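Local coordinates for protein MgGH51 (Meripilus giganteus, PDB 6ZPV) that probably hydrolyses terminal alpha-L-arabinofuranosyl residues from arabinose-containing polysaccharides, as a fungal GH51 alpha-L-arabinofuranosidase, at residues A[224-229]-A[284-289]; A[242-247]-A[309-314]; A[314-319]-A[341-346]. All coordinates share one frame; numbering follows the deposited sequence.

Contact 1: residues A[224-229]-A[284-289]; sequences FFRFPG and EPIMAV
Strands 224-227 and 284-289 run parallel, their axes 4.5 Å apart at an angle of 19°, and Phe224 to Phe227 pair in step with Glu284 to Met287. Four backbone hydrogen bonds of 2.9 to 3.1 Å join them: Phe225 N to Glu284 O, Ile286 N to Phe225 O, Phe227 N to Ile286 O and Ala288 N to Phe227 O. On one face of the sheet the delta methyl of Ile286 sits over the Phe224 ring as a CH-pi contact, CD1 4.0 Å from the ring centroid. These are neighbouring strands of the (beta/alpha)8 barrel of clan GH-A glycosidases, to which GH51 belongs. Arg226 extends from the Phe224 face, and its guanidinium forms salt bridges with Glu429 and Glu347. On the other face, Phe227 has CG between its backbone N and carbonyl carbon (chi1 81°), which swings the ring across to the partner strand. There its edge meets Pro285, CE1 to CB 3.8 Å, while CZ lies 3.8 Å from Met287 CG. The Met287 sulfur approaches this ring obliquely, a Met-aromatic contact with SD 5.1 Å from the centroid. After a cis peptide before Pro228, Gly229 O lies 3.5 Å from Ala288 CB.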
loop_
_atom_site.group_PDB
_atom_site.type_symbol
_atom_site.label_atom_id
_atom_site.label_comp_id
_atom_site.label_asym_id
_atom_site.label_seq_id
_atom_site.Cartn_x
_atom_site.Cartn_y
_atom_site.Cartn_z
ATOM N N PHE A 224 8.192 -2.156 -8.782
ATOM C CA PHE A 224 7.785 -3.345 -8.030
ATOM C C PHE A 224 6.879 -2.916 -6.898
ATOM O O PHE A 224 6.787 -1.754 -6.507
ATOM C CB PHE A 224 8.983 -4.108 -7.458
ATOM C CG PHE A 224 9.739 -3.400 -6.370
ATOM C CD1 PHE A 224 9.274 -3.379 -5.046
ATOM C CD2 PHE A 224 10.887 -2.676 -6.656
ATOM C CE1 PHE A 224 9.896 -2.674 -4.060
ATOM C CE2 PHE A 224 11.541 -1.981 -5.652
ATOM C CZ PHE A 224 11.052 -1.969 -4.367
ATOM N N PHE A 225 6.204 -3.912 -6.351
ATOM C CA PHE A 225 5.264 -3.755 -5.226
ATOM C C PHE A 225 5.498 -4.917 -4.258
ATOM O O PHE A 225 5.194 -6.086 -4.584
ATOM C CB PHE A 225 3.828 -3.733 -5.768
ATOM C CG PHE A 225 2.750 -3.293 -4.822
ATOM C CD1 PHE A 225 2.169 -4.164 -3.906
ATOM C CD2 PHE A 225 2.224 -2.031 -4.872
ATOM C CE1 PHE A 225 1.065 -3.792 -3.152
ATOM C CE2 PHE A 225 1.123 -1.650 -4.136
ATOM C CZ PHE A 225 0.528 -2.551 -3.265
ATOM N N ARG A 226 6.057 -4.632 -3.096
ATOM C CA ARG A 226 6.311 -5.630 -2.022
ATOM C C ARG A 226 5.032 -5.765 -1.196
ATOM O O ARG A 226 4.445 -4.738 -0.764
ATOM C CB ARG A 226 7.481 -5.175 -1.143
ATOM C CG ARG A 226 7.856 -6.160 -0.077
ATOM C CD ARG A 226 8.650 -5.521 1.057
ATOM N NE ARG A 226 8.983 -6.464 2.125
ATOM C CZ ARG A 226 9.085 -6.135 3.416
ATOM N NH1 ARG A 226 9.022 -4.849 3.791
ATOM N NH2 ARG A 226 9.218 -7.095 4.316
ATOM N N PHE A 227 4.543 -6.982 -0.960
ATOM C CA PHE A 227 3.243 -7.180 -0.293
ATOM C C PHE A 227 3.155 -8.621 0.136
ATOM O O PHE A 227 3.885 -9.474 -0.421
ATOM C CB PHE A 227 2.101 -6.829 -1.254
ATOM C CG PHE A 227 1.745 -7.924 -2.234
ATOM C CD1 PHE A 227 2.617 -8.294 -3.217
ATOM C CD2 PHE A 227 0.578 -8.653 -2.044
ATOM C CE1 PHE A 227 2.340 -9.375 -4.025
ATOM C CE2 PHE A 227 0.303 -9.720 -2.858
ATOM C CZ PHE A 227 1.193 -10.107 -3.839
ATOM N N PRO A 228 2.233 -9.025 1.035
ATOM C CA PRO A 228 1.275 -8.185 1.767
ATOM C C PRO A 228 1.802 -7.674 3.101
ATOM O O PRO A 228 1.042 -7.066 3.880
ATOM C CB PRO A 228 0.092 -9.117 1.962
ATOM C CG PRO A 228 0.759 -10.457 2.181
ATOM C CD PRO A 228 1.898 -10.449 1.182
ATOM N N GLY A 229 3.088 -7.854 3.376
ATOM C CA GLY A 229 3.718 -7.255 4.535
ATOM C C GLY A 229 5.136 -7.740 4.650
ATOM O O GLY A 229 5.571 -8.603 3.880
ATOM N N GLU A 284 5.985 -5.236 -11.014
ATOM C CA GLU A 284 6.098 -6.653 -10.708
ATOM C C GLU A 284 6.091 -6.858 -9.199
ATOM O O GLU A 284 6.504 -5.989 -8.409
ATOM C CB GLU A 284 7.341 -7.282 -11.300
ATOM C CG GLU A 284 8.666 -6.839 -10.702
ATOM C CD GLU A 284 9.828 -7.514 -11.418
ATOM O OE1 GLU A 284 10.535 -6.818 -12.186
ATOM O OE2 GLU A 284 9.992 -8.735 -11.237
ATOM N N PRO A 285 5.586 -8.016 -8.723
ATOM C CA PRO A 285 5.540 -8.261 -7.286
ATOM C C PRO A 285 6.879 -8.645 -6.698
ATOM O O PRO A 285 7.658 -9.367 -7.277
ATOM C CB PRO A 285 4.556 -9.452 -7.165
ATOM C CG PRO A 285 4.684 -10.138 -8.494
ATOM C CD PRO A 285 4.891 -9.054 -9.515
ATOM N N ILE A 286 7.034 -8.240 -5.413
ATOM C CA ILE A 286 7.940 -8.929 -4.476
ATOM C C ILE A 286 7.003 -9.504 -3.430
ATOM O O ILE A 286 6.530 -8.768 -2.560
ATOM C CB ILE A 286 9.039 -8.027 -3.943
ATOM C CG1 ILE A 286 9.924 -7.490 -5.062
ATOM C CG2 ILE A 286 9.840 -8.805 -2.895
ATOM C CD1 ILE A 286 11.034 -6.555 -4.655
ATOM N N MET A 287 6.637 -10.777 -3.581
ATOM C CA MET A 287 5.558 -11.362 -2.792
ATOM C C MET A 287 6.113 -12.109 -1.588
ATOM O O MET A 287 6.965 -12.987 -1.731
ATOM C CB MET A 287 4.735 -12.304 -3.650
ATOM C CG MET A 287 3.543 -12.877 -2.907
ATOM S SD MET A 287 2.447 -13.915 -3.889
ATOM C CE MET A 287 3.492 -15.344 -4.092
ATOM N N ALA A 288 5.617 -11.776 -0.409
ATOM C CA ALA A 288 6.001 -12.470 0.817
ATOM C C ALA A 288 5.099 -13.705 1.034
ATOM O O ALA A 288 3.923 -13.729 0.672
ATOM C CB ALA A 288 5.938 -11.567 2.016
ATOM N N VAL A 289 5.749 -14.717 1.637
ATOM C CA VAL A 289 5.060 -15.900 2.164
ATOM C C VAL A 289 5.297 -15.975 3.664
ATOM O O VAL A 289 6.384 -15.702 4.165
ATOM C CB VAL A 289 5.469 -17.206 1.465
ATOM C CG1 VAL A 289 5.046 -17.183 0.021
ATOM C CG2 VAL A 289 6.958 -17.537 1.581
#

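Contact 2: residues A[242-247]-A[309-314]; sequences WQWNAT and IQQAID. With NAG (2-acetamido-2-deoxy-beta-D-glucopyranose), chain D.
Gln311 reaches from its helix to the glycosylated loop and crosses the side chains of Gln243 and Asn245 at about a right angle to each. With CG anti to the backbone N (chi1 -177°) and the chain extended beyond it, the amide NE2 arrives between two carbonyl oxygens and donates to both: to Gln243 OE1 at 2.8 Å and to Asn245 OD1 at 2.9 Å. Both acceptors lie in the Gln311 amide plane, as suits the two N-H bonds of one nitrogen, although the Gln243 amide itself stands nearly perpendicular at 86°. The donor meets Asn245 OD1 on a lone pair, while at Gln243 OE1 it is tilted from the carbonyl plane. Arg241 holds the other end of the amide by a hydrogen bond to Gln311 OE1, which fixes its rotation. With an alanine here, the carbonyls of Gln243 and Asn245 would probably lose their shared donor and the glycosylated side chain would be freer to turn. Asn245 ND2 is covalently bonded to C1 of an N-acetylglucosamine, the start of an N-linked glycan. Trp244 lies between Asn245 CB over one indole face and the backbone of Asp314 over the opposite one. A water accepts from its NE1 at 3.0 Å and donates to Asp314 OD2 at 2.7 Å, and it also meets the sugar O6 at 2.9 Å. The loop thus rests on helix 306-320, with the indole also touching Phe318 of that helix and Pro328 of helix 327-334.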
loop_
_atom_site.group_PDB
_atom_site.type_symbol
_atom_site.label_atom_id
_atom_site.label_comp_id
_atom_site.label_asym_id
_atom_site.label_seq_id
_atom_site.Cartn_x
_atom_site.Cartn_y
_atom_site.Cartn_z
ATOM N N TRP A 242 -1.732 -13.988 7.864
ATOM C CA TRP A 242 -2.347 -13.796 6.532
ATOM C C TRP A 242 -2.341 -15.164 5.823
ATOM O O TRP A 242 -1.317 -15.847 5.836
ATOM C CB TRP A 242 -1.562 -12.725 5.794
ATOM C CG TRP A 242 -2.111 -12.345 4.447
ATOM C CD1 TRP A 242 -3.013 -11.364 4.184
ATOM C CD2 TRP A 242 -1.793 -12.936 3.173
ATOM N NE1 TRP A 242 -3.287 -11.294 2.859
ATOM C CE2 TRP A 242 -2.546 -12.222 2.200
ATOM C CE3 TRP A 242 -0.905 -13.917 2.744
ATOM C CZ2 TRP A 242 -2.431 -12.521 0.836
ATOM C CZ3 TRP A 242 -0.809 -14.192 1.395
ATOM C CH2 TRP A 242 -1.546 -13.492 0.446
ATOM N N GLN A 243 -3.434 -15.479 5.138
ATOM C CA GLN A 243 -3.587 -16.712 4.341
ATOM C C GLN A 243 -4.100 -16.370 2.970
ATOM O O GLN A 243 -5.222 -15.802 2.850
ATOM C CB GLN A 243 -4.533 -17.734 5.023
ATOM C CG GLN A 243 -4.052 -18.219 6.367
ATOM C CD GLN A 243 -4.854 -19.418 6.874
ATOM O OE1 GLN A 243 -4.994 -20.399 6.129
ATOM N NE2 GLN A 243 -5.324 -19.379 8.101
ATOM N N TRP A 244 -3.409 -16.777 1.927
ATOM C CA TRP A 244 -3.779 -16.339 0.571
ATOM C C TRP A 244 -5.185 -16.781 0.171
ATOM O O TRP A 244 -5.929 -16.004 -0.471
ATOM C CB TRP A 244 -2.764 -16.932 -0.470
ATOM C CG TRP A 244 -2.941 -18.367 -0.824
ATOM C CD1 TRP A 244 -2.477 -19.454 -0.136
ATOM C CD2 TRP A 244 -3.731 -18.879 -1.915
ATOM N NE1 TRP A 244 -2.962 -20.617 -0.704
ATOM C CE2 TRP A 244 -3.733 -20.287 -1.779
ATOM C CE3 TRP A 244 -4.516 -18.291 -2.923
ATOM C CZ2 TRP A 244 -4.475 -21.099 -2.654
ATOM C CZ3 TRP A 244 -5.246 -19.104 -3.744
ATOM C CH2 TRP A 244 -5.237 -20.505 -3.624
ATOM N N ASN A 245 -5.547 -18.001 0.511
ATOM C CA ASN A 245 -6.762 -18.613 -0.016
ATOM C C ASN A 245 -8.015 -17.999 0.601
ATOM O O ASN A 245 -9.069 -18.015 -0.016
ATOM C CB ASN A 245 -6.734 -20.151 0.166
ATOM C CG ASN A 245 -6.316 -20.550 1.575
ATOM O OD1 ASN A 245 -5.204 -20.208 2.039
ATOM N ND2 ASN A 245 -7.222 -21.272 2.265
ATOM N N ALA A 246 -7.889 -17.413 1.790
ATOM C CA ALA A 246 -8.960 -16.692 2.455
ATOM C C ALA A 246 -9.210 -15.332 1.817
ATOM O O ALA A 246 -10.164 -14.657 2.170
ATOM C CB ALA A 246 -8.667 -16.579 3.926
ATOM N N THR A 247 -8.369 -14.938 0.866
ATOM C CA THR A 247 -8.425 -13.655 0.174
ATOM C C THR A 247 -8.872 -13.727 -1.282
ATOM O O THR A 247 -8.861 -12.705 -1.957
ATOM C CB THR A 247 -7.123 -12.845 0.295
ATOM O OG1 THR A 247 -6.184 -13.246 -0.728
ATOM C CG2 THR A 247 -6.491 -12.942 1.664
ATOM N N ILE A 309 4.385 -24.942 4.467
ATOM C CA ILE A 309 5.215 -24.936 3.261
ATOM C C ILE A 309 4.303 -25.219 2.042
ATOM O O ILE A 309 4.380 -24.527 1.016
ATOM C CB ILE A 309 6.361 -25.959 3.390
ATOM C CG1 ILE A 309 7.321 -25.506 4.460
ATOM C CG2 ILE A 309 7.045 -26.183 2.024
ATOM C CD1 ILE A 309 8.393 -26.505 4.845
ATOM N N GLN A 310 3.408 -26.225 2.170
ATOM C CA GLN A 310 2.496 -26.485 1.046
ATOM C C GLN A 310 1.592 -25.278 0.787
ATOM O O GLN A 310 1.310 -24.975 -0.383
ATOM C CB GLN A 310 1.660 -27.739 1.339
ATOM C CG GLN A 310 0.744 -28.082 0.155
ATOM C CD GLN A 310 1.497 -28.390 -1.125
ATOM O OE1 GLN A 310 1.217 -27.782 -2.229
ATOM N NE2 GLN A 310 2.418 -29.299 -1.042
ATOM N N GLN A 311 1.140 -24.578 1.833
ATOM C CA GLN A 311 0.260 -23.398 1.619
ATOM C C GLN A 311 1.026 -22.332 0.841
ATOM O O GLN A 311 0.414 -21.668 -0.017
ATOM C CB GLN A 311 -0.249 -22.901 2.956
ATOM C CG GLN A 311 -1.221 -21.727 2.811
ATOM C CD GLN A 311 -1.982 -21.437 4.056
ATOM O OE1 GLN A 311 -1.430 -21.638 5.177
ATOM N NE2 GLN A 311 -3.213 -20.943 3.974
ATOM N N ALA A 312 2.330 -22.167 1.113
ATOM C CA ALA A 312 3.122 -21.202 0.348
ATOM C C ALA A 312 3.311 -21.641 -1.103
ATOM O O ALA A 312 3.281 -20.800 -2.004
ATOM C CB ALA A 312 4.475 -20.999 1.009
ATOM N N ILE A 313 3.509 -22.950 -1.348
ATOM C CA ILE A 313 3.510 -23.458 -2.732
ATOM C C ILE A 313 2.189 -23.159 -3.434
ATOM O O ILE A 313 2.178 -22.701 -4.592
ATOM C CB ILE A 313 3.862 -24.953 -2.729
ATOM C CG1 ILE A 313 5.312 -25.174 -2.317
ATOM C CG2 ILE A 313 3.586 -25.574 -4.085
ATOM C CD1 ILE A 313 5.675 -26.597 -2.023
ATOM N N ASP A 314 1.076 -23.404 -2.738
ATOM C CA ASP A 314 -0.251 -23.118 -3.295
ATOM C C ASP A 314 -0.372 -21.644 -3.668
ATOM O O ASP A 314 -0.872 -21.315 -4.754
ATOM C CB ASP A 314 -1.333 -23.490 -2.281
ATOM C CG ASP A 314 -1.482 -24.951 -1.928
ATOM O OD1 ASP A 314 -0.965 -25.812 -2.666
ATOM O OD2 ASP A 314 -2.102 -25.196 -0.855
HETATM C C1 NAG D . -6.836 -21.759 3.567
HETATM C C2 NAG D . -8.070 -22.128 4.371
HETATM C C3 NAG D . -7.632 -22.850 5.652
HETATM C C4 NAG D . -6.738 -24.049 5.319
HETATM C C5 NAG D . -5.547 -23.568 4.465
HETATM C C6 NAG D . -4.640 -24.749 4.003
HETATM C C7 NAG D . -10.152 -20.864 4.222
HETATM C C8 NAG D . -10.907 -19.650 4.630
HETATM N N2 NAG D . -8.905 -20.982 4.699
HETATM O O3 NAG D . -8.794 -23.301 6.407
HETATM O O4 NAG D . -6.226 -24.564 6.560
HETATM O O5 NAG D . -6.072 -22.978 3.287
HETATM O O6 NAG D . -3.470 -24.280 3.257
HETATM O O7 NAG D . -10.660 -21.720 3.584
HETATM O O HOH W 1 -3.477 -23.263 0.526
#

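Contact 3: residues A[314-319]-A[341-346]; sequences DQINFV and FTLRFV. With SO4 (sulfate ion), chain R.
Val319 and Ile316, on one side of helix 306-320, fit against the chain that leads into strand 345-348, within a beta-alpha-beta crossover of the (beta/alpha)8 barrel that runs from strand 284-289 through this helix and then the short helix 327-334 to the neighbouring parallel strand. Val319 supplies the main bump. Its CG1, anti to the backbone N (chi1 -176°), enters the hollow between Phe341 and Leu343, 3.9 Å from Phe341 CB and 4.0 Å from Leu343 CB, and crosses both side chains at about a right angle. One helical turn earlier, Ile316 presents two branches to two different partners. Its CG2 meets Leu343 CD2 at 3.9 Å, the two side chains again crossing nearly at right angles, whereas its CD1 reaches tip to tip toward Val346 CG2 at 4.1 Å. Leu343 is therefore wedged between the two helix residues, CB serving Val319 and CD2 serving Ile316. The side-chain packing is mostly aliphatic; at the Phe341 end the ring edge faces Val319 O. Helix 271-281 meets this ring through Leu272, Leu275 and Glu279, and His337 stacks on it. Arg344 follows Leu343 but its side chain is directed away from the helix, toward Glu284 of the adjacent strand, with which it forms a salt bridge, and toward a sulfate ion, probably from the crystallisation liquor, which the guanidinium meets edge-on, NH1 donating to O1 and NH2 to O2. The segments are tied together by one backbone hydrogen bond, in which Phe341 N donates to Val319 O at 3.0 Å with an N-H...O angle of 165°.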
loop_
_atom_site.group_PDB
_atom_site.type_symbol
_atom_site.label_atom_id
_atom_site.label_comp_id
_atom_site.label_asym_id
_atom_site.label_seq_id
_atom_site.Cartn_x
_atom_site.Cartn_y
_atom_site.Cartn_z
ATOM N N ASP A 314 1.076 -23.404 -2.738
ATOM C CA ASP A 314 -0.251 -23.118 -3.295
ATOM C C ASP A 314 -0.372 -21.644 -3.668
ATOM O O ASP A 314 -0.872 -21.315 -4.754
ATOM C CB ASP A 314 -1.333 -23.490 -2.281
ATOM C CG ASP A 314 -1.482 -24.951 -1.928
ATOM O OD1 ASP A 314 -0.965 -25.812 -2.666
ATOM O OD2 ASP A 314 -2.102 -25.196 -0.855
ATOM N N GLN A 315 0.074 -20.755 -2.777
ATOM C CA GLN A 315 0.031 -19.307 -3.040
ATOM C C GLN A 315 0.770 -18.934 -4.328
ATOM O O GLN A 315 0.277 -18.176 -5.143
ATOM C CB GLN A 315 0.643 -18.606 -1.809
ATOM C CG GLN A 315 0.648 -17.086 -1.906
ATOM C CD GLN A 315 1.276 -16.453 -0.685
ATOM O OE1 GLN A 315 1.225 -17.017 0.417
ATOM N NE2 GLN A 315 1.870 -15.241 -0.864
ATOM N N ILE A 316 1.966 -19.487 -4.466
ATOM C CA ILE A 316 2.773 -19.213 -5.665
ATOM C C ILE A 316 2.118 -19.821 -6.912
ATOM O O ILE A 316 2.048 -19.163 -7.974
ATOM C CB ILE A 316 4.221 -19.660 -5.463
ATOM C CG1 ILE A 316 4.892 -18.849 -4.353
ATOM C CG2 ILE A 316 4.989 -19.582 -6.786
ATOM C CD1 ILE A 316 6.191 -19.423 -3.825
ATOM N N ASN A 317 1.579 -21.033 -6.796
ATOM C CA ASN A 317 0.878 -21.629 -7.951
ATOM C C ASN A 317 -0.319 -20.791 -8.368
ATOM O O ASN A 317 -0.619 -20.702 -9.557
ATOM C CB ASN A 317 0.459 -23.079 -7.651
ATOM C CG ASN A 317 1.587 -24.075 -7.870
ATOM O OD1 ASN A 317 2.478 -23.778 -8.675
ATOM N ND2 ASN A 317 1.481 -25.213 -7.168
ATOM N N PHE A 318 -1.037 -20.174 -7.444
ATOM C CA PHE A 318 -2.130 -19.280 -7.818
ATOM C C PHE A 318 -1.577 -18.205 -8.767
ATOM O O PHE A 318 -2.265 -17.819 -9.740
ATOM C CB PHE A 318 -2.793 -18.642 -6.597
ATOM C CG PHE A 318 -3.955 -17.757 -6.976
ATOM C CD1 PHE A 318 -5.195 -18.301 -7.238
ATOM C CD2 PHE A 318 -3.802 -16.375 -7.134
ATOM C CE1 PHE A 318 -6.276 -17.528 -7.583
ATOM C CE2 PHE A 318 -4.900 -15.583 -7.469
ATOM C CZ PHE A 318 -6.130 -16.168 -7.698
ATOM N N VAL A 319 -0.420 -17.640 -8.472
ATOM C CA VAL A 319 0.178 -16.529 -9.241
ATOM C C VAL A 319 0.627 -17.008 -10.614
ATOM O O VAL A 319 0.333 -16.340 -11.634
ATOM C CB VAL A 319 1.309 -15.855 -8.456
ATOM C CG1 VAL A 319 1.810 -14.665 -9.246
ATOM C CG2 VAL A 319 0.885 -15.435 -7.059
ATOM N N PHE A 341 0.676 -14.598 -13.998
ATOM C CA PHE A 341 1.232 -13.259 -13.713
ATOM C C PHE A 341 2.757 -13.338 -13.621
ATOM O O PHE A 341 3.279 -14.420 -13.402
ATOM C CB PHE A 341 0.632 -12.724 -12.400
ATOM C CG PHE A 341 -0.827 -12.345 -12.463
ATOM C CD1 PHE A 341 -1.226 -11.080 -12.864
ATOM C CD2 PHE A 341 -1.793 -13.267 -12.077
ATOM C CE1 PHE A 341 -2.560 -10.715 -12.864
ATOM C CE2 PHE A 341 -3.127 -12.889 -12.054
ATOM C CZ PHE A 341 -3.488 -11.630 -12.467
ATOM N N THR A 342 3.412 -12.198 -13.724
ATOM C CA THR A 342 4.849 -12.097 -13.487
ATOM C C THR A 342 5.135 -12.393 -11.992
ATOM O O THR A 342 4.444 -11.806 -11.129
ATOM C CB THR A 342 5.363 -10.673 -13.800
ATOM O OG1 THR A 342 5.104 -10.427 -15.174
ATOM C CG2 THR A 342 6.822 -10.503 -13.468
ATOM N N LEU A 343 6.165 -13.197 -11.712
ATOM C CA LEU A 343 6.650 -13.335 -10.307
ATOM C C LEU A 343 8.100 -13.811 -10.359
ATOM O O LEU A 343 8.370 -14.950 -10.706
ATOM C CB LEU A 343 5.807 -14.320 -9.504
ATOM C CG LEU A 343 6.254 -14.549 -8.084
ATOM C CD1 LEU A 343 6.109 -13.330 -7.203
ATOM C CD2 LEU A 343 5.510 -15.736 -7.469
ATOM N N ARG A 344 9.034 -12.938 -9.996
ATOM C CA ARG A 344 10.458 -13.238 -10.011
ATOM C C ARG A 344 11.046 -13.336 -8.615
ATOM O O ARG A 344 12.176 -13.851 -8.491
ATOM C CB ARG A 344 11.242 -12.189 -10.821
ATOM C CG ARG A 344 10.797 -12.089 -12.270
ATOM C CD ARG A 344 11.809 -11.391 -13.124
ATOM N NE ARG A 344 12.017 -10.020 -12.774
ATOM C CZ ARG A 344 13.073 -9.244 -13.070
ATOM N NH1 ARG A 344 13.087 -7.973 -12.737
ATOM N NH2 ARG A 344 14.117 -9.742 -13.686
ATOM N N PHE A 345 10.375 -12.783 -7.605
ATOM C CA PHE A 345 10.953 -12.577 -6.262
ATOM C C PHE A 345 9.898 -12.982 -5.205
ATOM O O PHE A 345 8.785 -12.475 -5.250
ATOM C CB PHE A 345 11.274 -11.093 -6.061
ATOM C CG PHE A 345 12.242 -10.493 -7.045
ATOM C CD1 PHE A 345 13.573 -10.843 -7.034
ATOM C CD2 PHE A 345 11.777 -9.671 -8.033
ATOM C CE1 PHE A 345 14.440 -10.293 -7.963
ATOM C CE2 PHE A 345 12.652 -9.184 -9.003
ATOM C CZ PHE A 345 13.979 -9.473 -8.955
ATOM N N VAL A 346 10.329 -13.799 -4.255
ATOM C CA VAL A 346 9.507 -14.192 -3.117
ATOM C C VAL A 346 10.304 -13.955 -1.841
ATOM O O VAL A 346 11.492 -14.378 -1.767
ATOM C CB VAL A 346 8.984 -15.644 -3.202
ATOM C CG1 VAL A 346 8.441 -16.127 -1.874
ATOM C CG2 VAL A 346 7.978 -15.757 -4.332
HETATM S S SO4 R . 16.426 -6.421 -14.046
HETATM O O1 SO4 R . 15.313 -5.972 -13.184
HETATM O O2 SO4 R . 16.096 -7.474 -14.957
HETATM O O3 SO4 R . 17.511 -6.927 -13.122
HETATM O O4 SO4 R . 16.951 -5.214 -14.667
#

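Contacts 1 and 3 lie on one barrel wall, centres 10 Å apart, with strands 284-289 and 345-348 adjacent. A salt bridge joins them, Glu284 OE2 to Arg344 NE at 2.8 Å, and Gln315 NE2 probably donates to Ala288 O at 3.0 Å. Contacts 2 and 3 share Asp314 on helix 306-320; Trp244 CZ3 packs 3.6 Å from Phe318 CD1. Contact 1 reaches contact 2 through Pro228 CG, 3.7 Å from Trp242 CD2. The active site of such barrels lies at the C-terminal strand ends, probably near the Arg226 salt bridges with Glu429 and Glu347; the glycan of contact 2 is apart, on the outside, with the Met287 and Ile316 side chains each about 13 Å from an N-acetylglucosamine.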